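Local coordinates for protein alpha-glucosidase ([Eubacterium] rectale, PDB 6PNR) that probably hydrolyses alpha-glycosides of the sulfosugar sulfoquinovose as a family 31 glycoside hydrolase, a sulfoquinovosidase, at residues C83-K95 with W203-D215. Sequence-based numbering, arbitrary orientation.
Sequences CDENLCTIDFEQK and WEVPKQIRIECAD
C88 pairs with I211 and I90 with I209 through reciprocal backbone hydrogen bonds, each 2.8 Å from N to O; the strands run antiparallel, at 171°. On the face carrying L87, T89 and D91, CD1 of L87 sits over the centre of the R210 guanidinium, 3.5 Å from CZ. R210 reaches there extended as far as NE, with CG anti to the backbone N (chi1 180°). At the non-hydrogen-bonded pair D91–Q208 the side chains run alongside each other; NE2 of Q208 donates to the syn side of D91 OD1 at 2.7 Å, nearly straight at 172°. The opposite face is apolar: CG1 of I209 meets the F92 ring edge in plane, 3.7 Å from CE2.

R210 NH2 also makes a salt bridge to E212 OE1, 3.2 Å away, from above the carboxylate plane; in the second shell, Y179 OH hydrogen-bonds R210 NE and E212 OE1. Replacing R210 with an alanine is likely to cost E212 its guanidinium partner and L87 CD1 its flat support. The strands are central in an eight-stranded antiparallel sheet, consistent with the N-terminal beta-sandwich domain of family 31 enzymes. Strand 178-182 flanks 208-213, F102 and F104 of strand 101-107 pack against the apolar face, and helix 217-228 brings Y227 to R210 as a cation-pi partner.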
# COMPACT_ATOMS: atom_id res chain seq x y z
N CYS A 83 8.60 16.84 -38.09
CA CYS A 83 8.81 18.02 -37.26
C CYS A 83 8.61 19.31 -38.05
O CYS A 83 8.68 19.34 -39.28
CB CYS A 83 10.20 18.01 -36.62
SG CYS A 83 10.34 16.85 -35.24
N ASP A 84 8.35 20.38 -37.28
CA ASP A 84 8.25 21.76 -37.75
C ASP A 84 9.11 22.63 -36.86
O ASP A 84 9.90 22.12 -36.05
CB ASP A 84 6.80 22.27 -37.70
CG ASP A 84 5.89 21.53 -38.66
OD1 ASP A 84 6.41 20.89 -39.60
OD2 ASP A 84 4.64 21.60 -38.48
N GLU A 85 8.96 23.95 -36.97
CA GLU A 85 9.64 24.85 -36.04
C GLU A 85 9.05 24.74 -34.64
O GLU A 85 9.75 25.07 -33.67
CB GLU A 85 9.56 26.30 -36.53
CG GLU A 85 10.58 27.24 -35.89
CD GLU A 85 10.02 28.62 -35.59
OE1 GLU A 85 8.94 28.70 -34.96
OE2 GLU A 85 10.66 29.63 -35.98
N ASN A 86 7.80 24.29 -34.50
CA ASN A 86 7.18 24.20 -33.19
C ASN A 86 6.49 22.88 -32.89
O ASN A 86 6.09 22.67 -31.74
CB ASN A 86 6.14 25.32 -32.99
CG ASN A 86 6.77 26.71 -33.03
OD1 ASN A 86 6.46 27.51 -33.91
ND2 ASN A 86 7.64 26.99 -32.07
N LEU A 87 6.35 21.97 -33.87
CA LEU A 87 5.55 20.77 -33.68
C LEU A 87 6.30 19.54 -34.16
O LEU A 87 6.84 19.54 -35.27
CB LEU A 87 4.21 20.87 -34.44
CG LEU A 87 3.34 19.60 -34.42
CD1 LEU A 87 2.92 19.24 -32.99
CD2 LEU A 87 2.13 19.79 -35.32
N CYS A 88 6.32 18.49 -33.34
CA CYS A 88 6.83 17.19 -33.74
C CYS A 88 5.80 16.13 -33.40
O CYS A 88 5.28 16.10 -32.28
CB CYS A 88 8.16 16.86 -33.07
SG CYS A 88 9.58 17.84 -33.62
N THR A 89 5.52 15.25 -34.35
CA THR A 89 4.66 14.11 -34.11
C THR A 89 5.47 12.83 -34.35
O THR A 89 6.29 12.77 -35.27
CB THR A 89 3.41 14.12 -35.00
OG1 THR A 89 3.79 14.08 -36.38
CG2 THR A 89 2.58 15.38 -34.73
N ILE A 90 5.25 11.84 -33.49
CA ILE A 90 5.83 10.52 -33.64
C ILE A 90 4.68 9.54 -33.75
O ILE A 90 3.95 9.33 -32.78
CB ILE A 90 6.75 10.16 -32.47
CG1 ILE A 90 7.69 11.32 -32.16
CG2 ILE A 90 7.52 8.88 -32.78
CD1 ILE A 90 8.60 11.06 -30.99
N ASP A 91 4.50 8.95 -34.93
CA ASP A 91 3.47 7.95 -35.16
C ASP A 91 4.11 6.57 -35.01
O ASP A 91 5.18 6.32 -35.57
CB ASP A 91 2.84 8.12 -36.54
CG ASP A 91 2.20 9.49 -36.73
OD1 ASP A 91 1.24 9.81 -36.00
OD2 ASP A 91 2.67 10.26 -37.60
N PHE A 92 3.46 5.69 -34.24
CA PHE A 92 3.99 4.37 -33.92
C PHE A 92 3.18 3.30 -34.62
O PHE A 92 1.95 3.26 -34.49
CB PHE A 92 3.97 4.11 -32.41
CG PHE A 92 4.88 5.00 -31.63
CD1 PHE A 92 6.24 4.77 -31.60
CD2 PHE A 92 4.37 6.08 -30.92
CE1 PHE A 92 7.08 5.60 -30.89
CE2 PHE A 92 5.20 6.91 -30.20
CZ PHE A 92 6.55 6.67 -30.19
N GLU A 93 3.87 2.43 -35.35
CA GLU A 93 3.26 1.24 -35.93
C GLU A 93 3.75 0.01 -35.17
O GLU A 93 4.96 -0.18 -35.00
CB GLU A 93 3.59 1.12 -37.41
CG GLU A 93 2.89 -0.03 -38.10
CD GLU A 93 3.21 -0.11 -39.59
OE1 GLU A 93 3.91 0.79 -40.10
OE2 GLU A 93 2.75 -1.08 -40.23
N GLN A 94 2.81 -0.81 -34.72
CA GLN A 94 3.13 -2.01 -33.95
C GLN A 94 3.28 -3.20 -34.89
O GLN A 94 2.32 -3.60 -35.56
CB GLN A 94 2.03 -2.27 -32.91
CG GLN A 94 2.09 -3.63 -32.24
CD GLN A 94 1.11 -3.73 -31.09
OE1 GLN A 94 0.33 -2.81 -30.85
NE2 GLN A 94 1.15 -4.84 -30.36
N LYS A 95 4.48 -3.78 -34.92
CA LYS A 95 4.81 -4.92 -35.78
C LYS A 95 4.80 -6.26 -35.05
O LYS A 95 4.95 -7.30 -35.70
CB LYS A 95 6.19 -4.71 -36.42
CG LYS A 95 6.35 -3.40 -37.20
CD LYS A 95 5.39 -3.34 -38.38
CE LYS A 95 5.55 -4.54 -39.31
NZ LYS A 95 4.44 -4.62 -40.31
N TRP A 203 -0.35 1.21 -21.55
CA TRP A 203 -0.77 -0.19 -21.63
C TRP A 203 -1.32 -0.55 -23.01
O TRP A 203 -2.28 -1.32 -23.14
CB TRP A 203 -1.77 -0.53 -20.53
CG TRP A 203 -1.11 -0.64 -19.18
CD1 TRP A 203 0.19 -0.32 -18.87
CD2 TRP A 203 -1.70 -1.13 -17.97
NE1 TRP A 203 0.43 -0.57 -17.53
CE2 TRP A 203 -0.71 -1.07 -16.96
CE3 TRP A 203 -2.97 -1.61 -17.63
CZ2 TRP A 203 -0.96 -1.45 -15.64
CZ3 TRP A 203 -3.22 -1.98 -16.31
CH2 TRP A 203 -2.21 -1.91 -15.34
N GLU A 204 -0.70 0.02 -24.03
CA GLU A 204 -0.86 -0.31 -25.44
C GLU A 204 0.27 0.39 -26.18
O GLU A 204 0.93 1.27 -25.63
CB GLU A 204 -2.22 0.14 -25.99
CG GLU A 204 -2.26 1.63 -26.33
CD GLU A 204 -3.55 2.04 -27.00
OE1 GLU A 204 -4.32 1.14 -27.42
OE2 GLU A 204 -3.82 3.26 -27.08
N VAL A 205 0.49 -0.01 -27.42
CA VAL A 205 1.35 0.80 -28.28
C VAL A 205 0.53 2.02 -28.70
O VAL A 205 -0.47 1.87 -29.42
CB VAL A 205 1.85 0.01 -29.50
CG1 VAL A 205 2.67 0.91 -30.41
CG2 VAL A 205 2.66 -1.22 -29.05
N PRO A 206 0.91 3.23 -28.30
CA PRO A 206 0.08 4.40 -28.61
C PRO A 206 0.18 4.77 -30.08
O PRO A 206 1.22 4.62 -30.71
CB PRO A 206 0.69 5.50 -27.73
CG PRO A 206 2.13 5.12 -27.65
CD PRO A 206 2.17 3.61 -27.63
N LYS A 207 -0.94 5.30 -30.61
CA LYS A 207 -0.96 5.73 -32.00
C LYS A 207 0.11 6.78 -32.27
O LYS A 207 0.78 6.74 -33.31
CB LYS A 207 -2.33 6.30 -32.37
CG LYS A 207 -3.38 5.25 -32.69
CD LYS A 207 -4.72 5.89 -33.06
CE LYS A 207 -5.48 6.41 -31.84
NZ LYS A 207 -5.94 5.30 -30.92
N GLN A 208 0.30 7.71 -31.35
CA GLN A 208 1.10 8.88 -31.65
C GLN A 208 1.50 9.57 -30.37
O GLN A 208 0.75 9.58 -29.38
CB GLN A 208 0.33 9.86 -32.55
CG GLN A 208 1.08 11.13 -32.89
CD GLN A 208 0.20 12.16 -33.59
OE1 GLN A 208 -0.34 13.07 -32.96
NE2 GLN A 208 0.04 12.01 -34.90
N ILE A 209 2.69 10.16 -30.38
CA ILE A 209 3.12 11.09 -29.36
C ILE A 209 3.34 12.43 -30.04
O ILE A 209 3.94 12.50 -31.12
CB ILE A 209 4.38 10.60 -28.62
CG1 ILE A 209 4.02 9.40 -27.72
CG2 ILE A 209 5.02 11.75 -27.81
CD1 ILE A 209 5.18 8.76 -26.98
N ARG A 210 2.83 13.49 -29.41
CA ARG A 210 2.84 14.84 -29.95
C ARG A 210 3.64 15.73 -29.01
O ARG A 210 3.46 15.67 -27.79
CB ARG A 210 1.41 15.35 -30.10
CG ARG A 210 1.28 16.74 -30.64
CD ARG A 210 -0.18 17.14 -30.70
NE ARG A 210 -0.30 18.51 -31.14
CZ ARG A 210 -0.53 18.86 -32.40
NH1 ARG A 210 -0.69 17.92 -33.33
NH2 ARG A 210 -0.61 20.15 -32.73
N ILE A 211 4.55 16.52 -29.57
CA ILE A 211 5.40 17.42 -28.80
C ILE A 211 5.36 18.79 -29.46
O ILE A 211 5.59 18.90 -30.67
CB ILE A 211 6.85 16.91 -28.71
CG1 ILE A 211 6.91 15.46 -28.24
CG2 ILE A 211 7.65 17.82 -27.80
CD1 ILE A 211 8.33 14.91 -28.11
N GLU A 212 5.09 19.82 -28.68
CA GLU A 212 4.95 21.15 -29.24
C GLU A 212 5.57 22.16 -28.29
O GLU A 212 5.31 22.12 -27.08
CB GLU A 212 3.47 21.44 -29.51
CG GLU A 212 3.19 22.73 -30.23
CD GLU A 212 1.82 22.72 -30.93
OE1 GLU A 212 0.95 21.88 -30.59
OE2 GLU A 212 1.65 23.56 -31.83
N CYS A 213 6.40 23.07 -28.82
CA CYS A 213 7.13 24.03 -27.99
C CYS A 213 6.63 25.45 -28.23
O CYS A 213 5.85 25.73 -29.14
CB CYS A 213 8.64 23.93 -28.25
SG CYS A 213 9.22 24.59 -29.87
N ALA A 214 7.08 26.36 -27.38
CA ALA A 214 6.68 27.75 -27.51
C ALA A 214 7.61 28.61 -26.66
O ALA A 214 8.25 28.12 -25.72
CB ALA A 214 5.22 27.98 -27.10
N ASP A 215 7.66 29.89 -27.01
CA ASP A 215 8.57 30.84 -26.38
C ASP A 215 8.14 31.21 -24.96
O ASP A 215 8.98 31.55 -24.12
CB ASP A 215 8.66 32.10 -27.25
CG ASP A 215 9.59 33.15 -26.69
OD1 ASP A 215 10.61 32.78 -26.06
OD2 ASP A 215 9.31 34.36 -26.88
O HOH W 1 -1.10 -1.97 -28.63